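Local atomic coordinates of putative type VI secretion protein (Escherichia coli, PDB entry 6SKI), a protein that probably acts as a phospholipase toxin of the type VI secretion system, loaded onto and inhibited by the VgrG spike. Residues E326-F331 with M410-D415; G375-K380 with V405-M410; P448-F453 with G483-C488. One frame throughout, in Å; residues are numbered along the deposited sequence.

Contact 1. Residues E326-F331 with M410-D415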
loop_
_atom_site.group_PDB
_atom_site.type_symbol
_atom_site.label_atom_id
_atom_site.label_comp_id
_atom_site.label_asym_id
_atom_site.label_seq_id
_atom_site.Cartn_x
_atom_site.Cartn_y
_atom_site.Cartn_z
ATOM N N GLU A 326 -0.226 17.999 -10.653
ATOM C CA GLU A 326 -0.616 18.341 -9.293
ATOM C C GLU A 326 -0.486 19.844 -9.099
ATOM O O GLU A 326 0.624 20.371 -8.980
ATOM C CB GLU A 326 0.226 17.578 -8.277
ATOM C CG GLU A 326 0.323 16.100 -8.566
ATOM C CD GLU A 326 -0.844 15.336 -7.987
ATOM O OE1 GLU A 326 -1.707 15.967 -7.347
ATOM O OE2 GLU A 326 -0.899 14.104 -8.162
ATOM N N ASN A 327 -1.624 20.527 -9.072
ATOM C CA ASN A 327 -1.700 21.942 -8.746
ATOM C C ASN A 327 -2.444 22.071 -7.429
ATOM O O ASN A 327 -3.557 21.555 -7.289
ATOM C CB ASN A 327 -2.419 22.729 -9.839
ATOM C CG ASN A 327 -1.622 22.809 -11.113
ATOM O OD1 ASN A 327 -0.419 23.052 -11.089
ATOM N ND2 ASN A 327 -2.286 22.597 -12.238
ATOM N N GLU A 328 -1.835 22.755 -6.473
ATOM C CA GLU A 328 -2.368 22.862 -5.124
ATOM C C GLU A 328 -3.091 24.190 -4.970
ATOM O O GLU A 328 -2.458 25.249 -4.961
ATOM C CB GLU A 328 -1.253 22.735 -4.088
ATOM C CG GLU A 328 -0.649 21.349 -4.009
ATOM C CD GLU A 328 0.346 21.214 -2.880
ATOM O OE1 GLU A 328 1.052 22.199 -2.588
ATOM O OE2 GLU A 328 0.422 20.122 -2.281
ATOM N N SER A 329 -4.410 24.129 -4.854
ATOM C CA SER A 329 -5.237 25.266 -4.462
ATOM C C SER A 329 -6.000 24.795 -3.233
ATOM O O SER A 329 -7.046 24.152 -3.353
ATOM C CB SER A 329 -6.167 25.692 -5.591
ATOM O OG SER A 329 -5.441 25.934 -6.781
ATOM N N LEU A 330 -5.483 25.119 -2.051
ATOM C CA LEU A 330 -5.880 24.429 -0.835
ATOM C C LEU A 330 -6.361 25.411 0.218
ATOM O O LEU A 330 -5.759 26.465 0.417
ATOM C CB LEU A 330 -4.713 23.617 -0.262
ATOM C CG LEU A 330 -3.888 22.791 -1.242
ATOM C CD1 LEU A 330 -2.633 22.289 -0.565
ATOM C CD2 LEU A 330 -4.699 21.633 -1.791
ATOM N N PHE A 331 -7.442 25.054 0.899
ATOM C CA PHE A 331 -7.838 25.761 2.107
ATOM C C PHE A 331 -6.990 25.249 3.259
ATOM O O PHE A 331 -7.065 24.070 3.616
ATOM C CB PHE A 331 -9.321 25.556 2.405
ATOM C CG PHE A 331 -10.229 26.430 1.599
ATOM C CD1 PHE A 331 -9.958 27.774 1.447
ATOM C CD2 PHE A 331 -11.365 25.914 1.010
ATOM C CE1 PHE A 331 -10.792 28.580 0.709
ATOM C CE2 PHE A 331 -12.205 26.720 0.276
ATOM C CZ PHE A 331 -11.916 28.052 0.124
ATOM N N MET A 410 1.742 25.910 -7.978
ATOM C CA MET A 410 1.487 25.363 -9.299
ATOM C C MET A 410 2.651 24.491 -9.740
ATOM O O MET A 410 3.815 24.825 -9.497
ATOM C CB MET A 410 1.251 26.478 -10.317
ATOM C CG MET A 410 -0.139 27.087 -10.255
ATOM S SD MET A 410 -1.316 26.273 -11.344
ATOM C CE MET A 410 -0.291 25.993 -12.782
ATOM N N ALA A 411 2.324 23.373 -10.387
ATOM C CA ALA A 411 3.305 22.467 -10.980
ATOM C C ALA A 411 4.267 21.922 -9.924
ATOM O O ALA A 411 5.482 22.120 -9.988
ATOM C CB ALA A 411 4.067 23.156 -12.115
ATOM N N VAL A 412 3.701 21.227 -8.943
ATOM C CA VAL A 412 4.501 20.599 -7.896
ATOM C C VAL A 412 5.176 19.359 -8.472
ATOM O O VAL A 412 4.490 18.406 -8.868
ATOM C CB VAL A 412 3.645 20.251 -6.670
ATOM C CG1 VAL A 412 4.534 19.976 -5.473
ATOM C CG2 VAL A 412 2.678 21.378 -6.363
ATOM N N PRO A 413 6.504 19.330 -8.544
ATOM C CA PRO A 413 7.192 18.155 -9.085
ATOM C C PRO A 413 7.093 16.951 -8.159
ATOM O O PRO A 413 7.041 17.080 -6.935
ATOM C CB PRO A 413 8.636 18.642 -9.228
ATOM C CG PRO A 413 8.753 19.658 -8.146
ATOM C CD PRO A 413 7.457 20.395 -8.198
ATOM N N ASN A 414 7.062 15.764 -8.766
ATOM C CA ASN A 414 6.924 14.503 -8.051
ATOM C C ASN A 414 8.236 13.732 -7.950
ATOM O O ASN A 414 8.218 12.501 -7.848
ATOM C CB ASN A 414 5.856 13.639 -8.721
ATOM C CG ASN A 414 6.331 13.028 -10.022
ATOM O OD1 ASN A 414 7.137 13.616 -10.739
ATOM N ND2 ASN A 414 5.832 11.841 -10.333
ATOM N N ASP A 415 9.369 14.424 -7.962
ATOM C CA ASP A 415 10.666 13.778 -8.080
ATOM C C ASP A 415 11.251 13.320 -6.751
ATOM O O ASP A 415 12.343 12.745 -6.746
ATOM C CB ASP A 415 11.657 14.722 -8.763
ATOM C CG ASP A 415 11.260 15.057 -10.177
ATOM O OD1 ASP A 415 11.255 14.144 -11.027
ATOM O OD2 ASP A 415 10.949 16.235 -10.442
#
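N327 meets the loop at M410 and A411 through its side-chain amide. The carbonyl atom OD1 accepts the backbone N-H of A411, with N327 OD1 2.8 Å from A411 N and the donor almost in line with the C=O bond. The thioether of M410 lies against the same amide, M410 SD coming to 3.4 Å from N327 OD1, and the chain gets there by folding back at chi2 (-91°) and chi3. One residue back on the first segment and one residue on in the second, as antiparallel pairing requires, backbone takes over from side chain: V412 N donates to E326 O over 3.2 Å in a nearly straight bond of 165°. The V412 side chain points toward 326-331, and its CG2 methyl sits 3.5 Å from E326 O and 4.1 Å from E328 CG. The contact illustrates how an antiparallel pairing can outlast its regular ladder. Strand 328-341 is hydrogen-bonded to strand 398-409 through E328 and R409; beyond that pair, an asparagine side chain and a single backbone bond carry the pairing into the loop that leads to helix 416-431. A second shell fixes the first. N327 ND2 is bonded to Q325 OE1, which would limit rotation of the amide, while E328, lying across V412 at about a right angle, forms a salt bridge with R409. The carboxylate of E326 leads away from 410-415 to Y95 and the backbone N of N318.

Contact 2. Residues G375-K380 with V405-M410; sequences GKLTTK and VFFERM
Four backbone hydrogen bonds join K376 and T378 to E408 and F406. In the hydrogen-bonded pair K376-E408, K376 N lies 2.9 Å from E408 O, and the return bond from E408 N to K376 O has the same length; T378 and F406 repeat the pattern, F406 N to T378 O being 2.8 Å. On the face bearing these residues, the E408 carboxylate faces two lysines: K376 NZ and K380 NZ are each 4.1 Å from E408 OE1, too far for salt bridges but near enough that their charges probably steady it. The K376 chain crosses E408 obliquely, K376 CG against E408 CB at 3.6 Å, and K380 CG lies 3.5 Å from F406 CB. On the other face L377, V405 and F407 pack together, L377 CD1 lying 3.7 Å from V405 CG1 and also touching F407 CB. The F407 ring reaches across to G375 because chi1 (-176°) sets CG opposite the main-chain nitrogen; F407 CE1 comes within 3.6 Å of G375 CA. L372 also touches F407, and helix 350-362 reaches L377 through R359. Alternating hydrogen-bonded and non-hydrogen-bonded pairs make this the edge ladder of a three-stranded antiparallel sheet, with 376-386 as an outermost strand within this chain and 398-409 in the centre.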
loop_
_atom_site.group_PDB
_atom_site.type_symbol
_atom_site.label_atom_id
_atom_site.label_comp_id
_atom_site.label_asym_id
_atom_site.label_seq_id
_atom_site.Cartn_x
_atom_site.Cartn_y
_atom_site.Cartn_z
ATOM N N GLY A 375 4.854 28.670 -2.704
ATOM C CA GLY A 375 3.544 29.053 -3.181
ATOM C C GLY A 375 3.143 30.323 -2.467
ATOM O O GLY A 375 3.876 30.833 -1.618
ATOM N N LYS A 376 1.975 30.845 -2.821
ATOM C CA LYS A 376 1.463 32.064 -2.213
ATOM C C LYS A 376 0.405 31.706 -1.176
ATOM O O LYS A 376 -0.539 30.962 -1.468
ATOM C CB LYS A 376 0.914 33.020 -3.274
ATOM C CG LYS A 376 -0.253 32.500 -4.091
ATOM C CD LYS A 376 -0.823 33.585 -4.990
ATOM C CE LYS A 376 -1.070 34.870 -4.220
ATOM N NZ LYS A 376 -2.364 35.505 -4.589
ATOM N N LEU A 377 0.596 32.203 0.043
ATOM C CA LEU A 377 -0.338 32.010 1.145
ATOM C C LEU A 377 -1.095 33.311 1.377
ATOM O O LEU A 377 -0.483 34.355 1.623
ATOM C CB LEU A 377 0.398 31.578 2.412
ATOM C CG LEU A 377 -0.465 31.086 3.569
ATOM C CD1 LEU A 377 -1.164 29.800 3.192
ATOM C CD2 LEU A 377 0.378 30.893 4.810
ATOM N N THR A 378 -2.421 33.245 1.303
ATOM C CA THR A 378 -3.265 34.426 1.357
ATOM C C THR A 378 -4.465 34.102 2.235
ATOM O O THR A 378 -4.723 32.943 2.547
ATOM C CB THR A 378 -3.696 34.839 -0.061
ATOM O OG1 THR A 378 -2.532 34.977 -0.884
ATOM C CG2 THR A 378 -4.426 36.172 -0.062
ATOM N N THR A 379 -5.177 35.135 2.675
ATOM C CA THR A 379 -6.516 34.971 3.224
ATOM C C THR A 379 -7.512 35.388 2.153
ATOM O O THR A 379 -7.476 36.525 1.674
ATOM C CB THR A 379 -6.729 35.791 4.495
ATOM O OG1 THR A 379 -7.137 37.116 4.140
ATOM C CG2 THR A 379 -5.468 35.853 5.318
ATOM N N LYS A 380 -8.389 34.467 1.780
ATOM C CA LYS A 380 -9.370 34.696 0.733
ATOM C C LYS A 380 -10.720 34.997 1.360
ATOM O O LYS A 380 -11.144 34.314 2.304
ATOM C CB LYS A 380 -9.465 33.490 -0.198
ATOM C CG LYS A 380 -8.230 33.297 -1.047
ATOM C CD LYS A 380 -8.455 33.747 -2.469
ATOM C CE LYS A 380 -7.183 33.635 -3.280
ATOM N NZ LYS A 380 -6.960 34.836 -4.126
ATOM N N VAL A 405 -7.985 30.588 4.747
ATOM C CA VAL A 405 -6.585 30.696 4.355
ATOM C C VAL A 405 -6.352 29.805 3.143
ATOM O O VAL A 405 -6.603 28.598 3.192
ATOM C CB VAL A 405 -5.649 30.316 5.508
ATOM C CG1 VAL A 405 -4.210 30.560 5.112
ATOM C CG2 VAL A 405 -5.996 31.110 6.735
ATOM N N PHE A 406 -5.873 30.399 2.058
ATOM C CA PHE A 406 -5.655 29.704 0.800
ATOM C C PHE A 406 -4.168 29.621 0.490
ATOM O O PHE A 406 -3.427 30.594 0.658
ATOM C CB PHE A 406 -6.375 30.417 -0.343
ATOM C CG PHE A 406 -6.865 29.496 -1.416
ATOM C CD1 PHE A 406 -7.839 28.555 -1.146
ATOM C CD2 PHE A 406 -6.356 29.574 -2.694
ATOM C CE1 PHE A 406 -8.294 27.711 -2.130
ATOM C CE2 PHE A 406 -6.803 28.728 -3.681
ATOM C CZ PHE A 406 -7.776 27.799 -3.397
ATOM N N PHE A 407 -3.740 28.450 0.040
ATOM C CA PHE A 407 -2.393 28.222 -0.453
ATOM C C PHE A 407 -2.477 27.878 -1.931
ATOM O O PHE A 407 -3.219 26.968 -2.317
ATOM C CB PHE A 407 -1.711 27.096 0.320
ATOM C CG PHE A 407 -0.282 26.875 -0.069
ATOM C CD1 PHE A 407 0.652 27.880 0.081
ATOM C CD2 PHE A 407 0.126 25.661 -0.585
ATOM C CE1 PHE A 407 1.961 27.676 -0.274
ATOM C CE2 PHE A 407 1.435 25.455 -0.941
ATOM C CZ PHE A 407 2.353 26.465 -0.784
ATOM N N GLU A 408 -1.732 28.613 -2.754
ATOM C CA GLU A 408 -1.690 28.379 -4.190
ATOM C C GLU A 408 -0.264 28.047 -4.595
ATOM O O GLU A 408 0.636 28.879 -4.447
ATOM C CB GLU A 408 -2.189 29.596 -4.968
ATOM C CG GLU A 408 -3.663 29.886 -4.804
ATOM C CD GLU A 408 -3.947 31.362 -4.609
ATOM O OE1 GLU A 408 -4.279 32.041 -5.602
ATOM O OE2 GLU A 408 -3.835 31.844 -3.461
ATOM N N ARG A 409 -0.066 26.843 -5.113
ATOM C CA ARG A 409 1.209 26.426 -5.671
ATOM C C ARG A 409 0.927 25.677 -6.960
ATOM O O ARG A 409 -0.031 24.907 -7.034
ATOM C CB ARG A 409 1.996 25.544 -4.700
ATOM C CG ARG A 409 3.402 25.242 -5.168
ATOM C CD ARG A 409 4.246 24.659 -4.058
ATOM N NE ARG A 409 3.523 23.650 -3.300
ATOM C CZ ARG A 409 4.109 22.671 -2.623
ATOM N NH1 ARG A 409 5.429 22.574 -2.609
ATOM N NH2 ARG A 409 3.374 21.792 -1.961
ATOM N N MET A 410 1.742 25.910 -7.978
ATOM C CA MET A 410 1.487 25.363 -9.299
ATOM C C MET A 410 2.651 24.491 -9.740
ATOM O O MET A 410 3.815 24.825 -9.497
ATOM C CB MET A 410 1.251 26.478 -10.317
ATOM C CG MET A 410 -0.139 27.087 -10.255
ATOM S SD MET A 410 -1.316 26.273 -11.344
ATOM C CE MET A 410 -0.291 25.993 -12.782
#

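Contact 3. Residues P448-F453 with G483-C488; sequences PSELIF and GKYTHC
The turn that leads into helix 452-466 rests here on the residues that follow helix 476-483, and Y485 is the side chain that bridges them. L451 covers one face of its ring: L451 CD1 stands 3.6 Å from the Y485 ring centroid, only 11° off the ring normal, a CH-pi contact. At the rim of the ring the phenol donates a hydrogen bond, Y485 OH to E450 OE2 at 3.0 Å. This bond reaches the oxygen on its anti side, 28° out of the carboxylate plane, and the carboxylate is turned 74° from the ring. The E450 chain, extended beyond CG, carries the acid out to the phenol. Its other oxygen meets the aliphatic end of K484, with E450 OE1 3.3 Å from K484 CE; the ammonium lies 4.0 Å away, K484 NZ to E450 OE1, a longer electrostatic approach. Within the turn itself, L451 N bonds to P448 O and I452 N to S449 O, which presents both E450 and L451 to the tyrosine. W416 of helix 416-431 touches L451 and Y485 alike, so the contact forms part of a helix-loop junction built around a tyrosine, its ring packed under a leucine and its hydroxyl bonded to a carboxylate.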
loop_
_atom_site.group_PDB
_atom_site.type_symbol
_atom_site.label_atom_id
_atom_site.label_comp_id
_atom_site.label_asym_id
_atom_site.label_seq_id
_atom_site.Cartn_x
_atom_site.Cartn_y
_atom_site.Cartn_z
ATOM N N PRO A 448 16.263 15.009 -10.966
ATOM C CA PRO A 448 16.800 16.305 -11.383
ATOM C C PRO A 448 18.147 16.551 -10.728
ATOM O O PRO A 448 18.456 15.995 -9.673
ATOM C CB PRO A 448 15.746 17.301 -10.888
ATOM C CG PRO A 448 14.502 16.499 -10.765
ATOM C CD PRO A 448 14.952 15.147 -10.314
ATOM N N SER A 449 18.960 17.388 -11.373
ATOM C CA SER A 449 20.273 17.698 -10.818
ATOM C C SER A 449 20.153 18.293 -9.424
ATOM O O SER A 449 20.904 17.910 -8.517
ATOM C CB SER A 449 21.020 18.654 -11.742
ATOM O OG SER A 449 20.763 18.344 -13.100
ATOM N N GLU A 450 19.174 19.179 -9.224
ATOM C CA GLU A 450 18.942 19.775 -7.914
ATOM C C GLU A 450 18.745 18.716 -6.843
ATOM O O GLU A 450 19.095 18.934 -5.679
ATOM C CB GLU A 450 17.714 20.679 -7.976
ATOM C CG GLU A 450 17.775 21.896 -7.085
ATOM C CD GLU A 450 16.527 22.744 -7.194
ATOM O OE1 GLU A 450 16.494 23.840 -6.599
ATOM O OE2 GLU A 450 15.576 22.310 -7.878
ATOM N N LEU A 451 18.194 17.566 -7.216
ATOM C CA LEU A 451 17.888 16.500 -6.278
ATOM C C LEU A 451 18.907 15.373 -6.297
ATOM O O LEU A 451 18.706 14.377 -5.597
ATOM C CB LEU A 451 16.500 15.931 -6.573
ATOM C CG LEU A 451 15.295 16.682 -6.012
ATOM C CD1 LEU A 451 14.092 15.764 -5.951
ATOM C CD2 LEU A 451 15.598 17.262 -4.643
ATOM N N ILE A 452 19.985 15.486 -7.076
ATOM C CA ILE A 452 20.918 14.367 -7.166
ATOM C C ILE A 452 21.711 14.226 -5.873
ATOM O O ILE A 452 21.624 13.203 -5.183
ATOM C CB ILE A 452 21.840 14.517 -8.390
ATOM C CG1 ILE A 452 21.148 13.970 -9.635
ATOM C CG2 ILE A 452 23.141 13.769 -8.182
ATOM C CD1 ILE A 452 21.803 14.392 -10.924
ATOM N N PHE A 453 22.450 15.271 -5.491
ATOM C CA PHE A 453 23.280 15.177 -4.296
ATOM C C PHE A 453 22.426 14.935 -3.063
ATOM O O PHE A 453 22.771 14.099 -2.218
ATOM C CB PHE A 453 24.124 16.445 -4.142
ATOM C CG PHE A 453 24.537 16.740 -2.725
ATOM C CD1 PHE A 453 25.676 16.167 -2.187
ATOM C CD2 PHE A 453 23.803 17.619 -1.941
ATOM C CE1 PHE A 453 26.063 16.442 -0.887
ATOM C CE2 PHE A 453 24.186 17.895 -0.641
ATOM C CZ PHE A 453 25.317 17.307 -0.115
ATOM N N GLY A 483 11.566 21.240 -0.195
ATOM C CA GLY A 483 10.243 21.820 -0.134
ATOM C C GLY A 483 9.687 22.187 -1.483
ATOM O O GLY A 483 8.468 22.320 -1.623
ATOM N N LYS A 484 10.553 22.352 -2.485
ATOM C CA LYS A 484 10.035 22.451 -3.848
ATOM C C LYS A 484 9.274 21.196 -4.256
ATOM O O LYS A 484 8.369 21.269 -5.093
ATOM C CB LYS A 484 11.157 22.697 -4.855
ATOM C CG LYS A 484 12.125 23.796 -4.503
ATOM C CD LYS A 484 13.157 23.976 -5.602
ATOM C CE LYS A 484 13.759 25.373 -5.572
ATOM N NZ LYS A 484 14.003 25.850 -4.182
ATOM N N TYR A 485 9.618 20.044 -3.683
ATOM C CA TYR A 485 9.152 18.757 -4.176
ATOM C C TYR A 485 8.168 18.059 -3.250
ATOM O O TYR A 485 7.617 17.023 -3.632
ATOM C CB TYR A 485 10.349 17.834 -4.428
ATOM C CG TYR A 485 11.316 18.362 -5.456
ATOM C CD1 TYR A 485 12.281 19.292 -5.117
ATOM C CD2 TYR A 485 11.272 17.914 -6.763
ATOM C CE1 TYR A 485 13.159 19.776 -6.052
ATOM C CE2 TYR A 485 12.147 18.393 -7.706
ATOM C CZ TYR A 485 13.091 19.321 -7.346
ATOM O OH TYR A 485 13.972 19.798 -8.284
ATOM N N THR A 486 7.933 18.580 -2.052
ATOM C CA THR A 486 6.959 17.989 -1.146
ATOM C C THR A 486 5.606 18.659 -1.332
ATOM O O THR A 486 5.518 19.886 -1.423
ATOM C CB THR A 486 7.414 18.094 0.310
ATOM O OG1 THR A 486 6.310 17.811 1.180
ATOM C CG2 THR A 486 7.931 19.460 0.611
ATOM N N HIS A 487 4.559 17.847 -1.392
ATOM C CA HIS A 487 3.203 18.330 -1.587
ATOM C C HIS A 487 2.553 18.586 -0.238
ATOM O O HIS A 487 2.816 17.875 0.734
ATOM C CB HIS A 487 2.365 17.321 -2.372
ATOM C CG HIS A 487 2.892 17.022 -3.739
ATOM N ND1 HIS A 487 2.132 17.173 -4.877
ATOM C CD2 HIS A 487 4.100 16.572 -4.152
ATOM C CE1 HIS A 487 2.849 16.829 -5.932
ATOM N NE2 HIS A 487 4.048 16.463 -5.519
ATOM N N CYS A 488 1.714 19.614 -0.179
ATOM C CA CYS A 488 0.880 19.854 0.991
ATOM C C CYS A 488 -0.378 19.010 0.828
ATOM O O CYS A 488 -1.261 19.343 0.033
ATOM C CB CYS A 488 0.549 21.337 1.132
ATOM S SG CYS A 488 -0.482 21.733 2.558
#

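In the fold
Contacts 1 and 2 belong to one three-stranded antiparallel sheet, ordered 328-341, 398-409, 376-386, and share M410; their centres lie about 11 Å apart. Along the chain, contact 2 is nested within the loop that contact 1 closes, and contact 3 follows both. The 483-488 segment of contact 3 runs back beside the sheet; the centre of contact 3 is about 13 Å from that of contact 1 and about 20 Å from that of contact 2. R409 ties the three together: its guanidinium pairs with E328 and also bonds to T486 O. The loop after helix 476-483 is thereby joined to the central strand, and residues far apart in sequence meet beside the three-stranded sheet.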